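Nucleoporin NUP170 (Chaetomium thermophilum, PDB 5HAX) probably serves as a structural scaffold nucleoporin of the nuclear pore complex, joining a beta-propeller domain to a helical domain. Local coordinates at residues G412-T417 against S421-F426. Sequence-based numbering, arbitrary orientation.
Sequences GRIKVT and SALKYF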
loop_
_atom_site.group_PDB
_atom_site.type_symbol
_atom_site.label_atom_id
_atom_site.label_comp_id
_atom_site.label_asym_id
_atom_site.label_seq_id
_atom_site.Cartn_x
_atom_site.Cartn_y
_atom_site.Cartn_z
ATOM N N GLY A 412 7.784 8.398 -11.566
ATOM C CA GLY A 412 8.602 9.531 -11.971
ATOM C C GLY A 412 8.212 10.081 -13.331
ATOM O O GLY A 412 8.140 11.297 -13.522
ATOM N N ARG A 413 7.954 9.193 -14.294
ATOM C CA ARG A 413 7.580 9.645 -15.630
ATOM C C ARG A 413 6.150 10.171 -15.652
ATOM O O ARG A 413 5.852 11.143 -16.355
ATOM C CB ARG A 413 7.751 8.505 -16.631
ATOM C CG ARG A 413 7.739 8.949 -18.087
ATOM C CD ARG A 413 7.984 7.780 -19.034
ATOM N NE ARG A 413 9.127 6.966 -18.625
ATOM C CZ ARG A 413 10.396 7.247 -18.909
ATOM N NH1 ARG A 413 10.706 8.333 -19.606
ATOM N NH2 ARG A 413 11.362 6.439 -18.489
ATOM N N ILE A 414 5.253 9.547 -14.885
ATOM C CA ILE A 414 3.864 9.998 -14.835
ATOM C C ILE A 414 3.782 11.397 -14.237
ATOM O O ILE A 414 2.973 12.228 -14.668
ATOM C CB ILE A 414 3.007 8.994 -14.038
ATOM C CG1 ILE A 414 2.919 7.656 -14.784
ATOM C CG2 ILE A 414 1.604 9.552 -13.792
ATOM C CD1 ILE A 414 2.261 6.543 -13.982
ATOM N N LYS A 415 4.609 11.677 -13.228
ATOM C CA LYS A 415 4.547 12.965 -12.548
ATOM C C LYS A 415 5.051 14.097 -13.436
ATOM O O LYS A 415 4.537 15.218 -13.359
ATOM C CB LYS A 415 5.354 12.897 -11.250
ATOM C CG LYS A 415 5.380 14.190 -10.452
ATOM C CD LYS A 415 6.028 13.978 -9.093
ATOM C CE LYS A 415 6.109 15.275 -8.299
ATOM N NZ LYS A 415 7.062 16.248 -8.907
ATOM N N VAL A 416 6.040 13.819 -14.287
ATOM C CA VAL A 416 6.625 14.842 -15.150
ATOM C C VAL A 416 5.859 15.023 -16.458
ATOM O O VAL A 416 5.952 16.096 -17.072
ATOM C CB VAL A 416 8.095 14.484 -15.443
ATOM C CG1 VAL A 416 8.736 15.466 -16.420
ATOM C CG2 VAL A 416 8.887 14.443 -14.149
ATOM N N THR A 417 5.099 14.017 -16.892
ATOM C CA THR A 417 4.442 14.060 -18.194
ATOM C C THR A 417 3.579 15.306 -18.342
ATOM O O THR A 417 2.789 15.643 -17.455
ATOM C CB THR A 417 3.586 12.807 -18.384
ATOM O OG1 THR A 417 4.432 11.650 -18.399
ATOM C CG2 THR A 417 2.802 12.872 -19.694
ATOM N N SER A 421 -3.057 15.370 -21.624
ATOM C CA SER A 421 -3.506 14.513 -22.714
ATOM C C SER A 421 -2.434 13.534 -23.174
ATOM O O SER A 421 -2.753 12.611 -23.931
ATOM C CB SER A 421 -3.958 15.370 -23.899
ATOM O OG SER A 421 -2.868 16.077 -24.463
ATOM N N ALA A 422 -1.187 13.713 -22.744
ATOM C CA ALA A 422 -0.100 12.807 -23.089
ATOM C C ALA A 422 0.117 11.722 -22.041
ATOM O O ALA A 422 1.066 10.941 -22.166
ATOM C CB ALA A 422 1.197 13.597 -23.285
ATOM N N LEU A 423 -0.738 11.650 -21.024
ATOM C CA LEU A 423 -0.553 10.687 -19.948
ATOM C C LEU A 423 -0.844 9.271 -20.428
ATOM O O LEU A 423 -1.887 9.011 -21.038
ATOM C CB LEU A 423 -1.463 11.034 -18.771
ATOM C CG LEU A 423 -0.980 12.147 -17.841
ATOM C CD1 LEU A 423 -2.100 12.573 -16.905
ATOM C CD2 LEU A 423 0.242 11.698 -17.054
ATOM N N LYS A 424 0.077 8.355 -20.137
ATOM C CA LYS A 424 -0.105 6.937 -20.405
ATOM C C LYS A 424 0.327 6.139 -19.182
ATOM O O LYS A 424 1.028 6.641 -18.300
ATOM C CB LYS A 424 0.696 6.481 -21.632
ATOM C CG LYS A 424 0.432 7.292 -22.890
ATOM C CD LYS A 424 1.024 6.607 -24.112
ATOM C CE LYS A 424 1.235 7.579 -25.260
ATOM N NZ LYS A 424 2.683 7.752 -25.565
ATOM N N TYR A 425 -0.100 4.875 -19.146
ATOM C CA TYR A 425 0.198 3.973 -18.032
ATOM C C TYR A 425 1.618 3.422 -18.187
ATOM O O TYR A 425 1.846 2.240 -18.459
ATOM C CB TYR A 425 -0.839 2.858 -17.974
ATOM C CG TYR A 425 -0.750 1.936 -16.770
ATOM C CD1 TYR A 425 0.159 2.164 -15.743
ATOM C CD2 TYR A 425 -1.582 0.825 -16.667
ATOM C CE1 TYR A 425 0.234 1.315 -14.653
ATOM C CE2 TYR A 425 -1.513 -0.025 -15.582
ATOM C CZ TYR A 425 -0.605 0.223 -14.579
ATOM O OH TYR A 425 -0.536 -0.627 -13.499
ATOM N N PHE A 426 2.591 4.311 -18.003
ATOM C CA PHE A 426 3.988 3.900 -18.006
ATOM C C PHE A 426 4.272 2.998 -16.809
ATOM O O PHE A 426 3.736 3.205 -15.718
ATOM C CB PHE A 426 4.907 5.123 -17.969
ATOM C CG PHE A 426 4.669 6.100 -19.087
ATOM C CD1 PHE A 426 5.049 5.799 -20.384
ATOM C CD2 PHE A 426 4.077 7.329 -18.838
ATOM C CE1 PHE A 426 4.835 6.699 -21.412
ATOM C CE2 PHE A 426 3.862 8.232 -19.863
ATOM C CZ PHE A 426 4.240 7.916 -21.149
#
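In the helix-containing connection between propeller strands 403-409 and 427-433, the chain returns past helix 411-416, and Phe426 packs against Arg413, Ile414 and Thr417. The aliphatic part of Arg413 lies over one ring face in a CH-pi contact, its CD 3.8 Å from the centroid of the Phe426 ring and only 14° off the normal. With CG of Arg413 anti to the backbone N (chi1 -165°), the Arg413 and Phe426 side chains cross at about a right angle; the Arg413 chain then bends at chi3, and NE forms a salt bridge with Asp410. Lys424 CB lies over the opposite face, offset toward the rim. Ile414 CG1 sits at the ring edge, 4.2 Å from Phe426 CD2, while Ile414 CG2 meets Leu423 CD2; Tyr29 of helix 26-29 touches both Ile414 and Leu423. Thr417, just past the helix, hydrogen-bonds from OG1 to Arg413 O (2.5 Å), approaching from above the carbonyl plane. That bond probably helps hold the side chain in place, with Thr417 CG2 against Ala422 O at 3.6 Å and Thr417 CB against Leu423 CD2 at 3.8 Å. A glycine in place of Thr417 would probably leave Arg413 O without its hydroxyl donor and open a gap beside Leu423 CD2 and Phe426 CE2. Farther along the returning chain, Tyr425 centres an inverse gamma turn, and its carbonyl accepts a hydrogen bond from Lys348. Largely apolar packing thus folds the connection back on its own short helix, as a helical insertion between adjacent antiparallel strands of a beta-propeller blade.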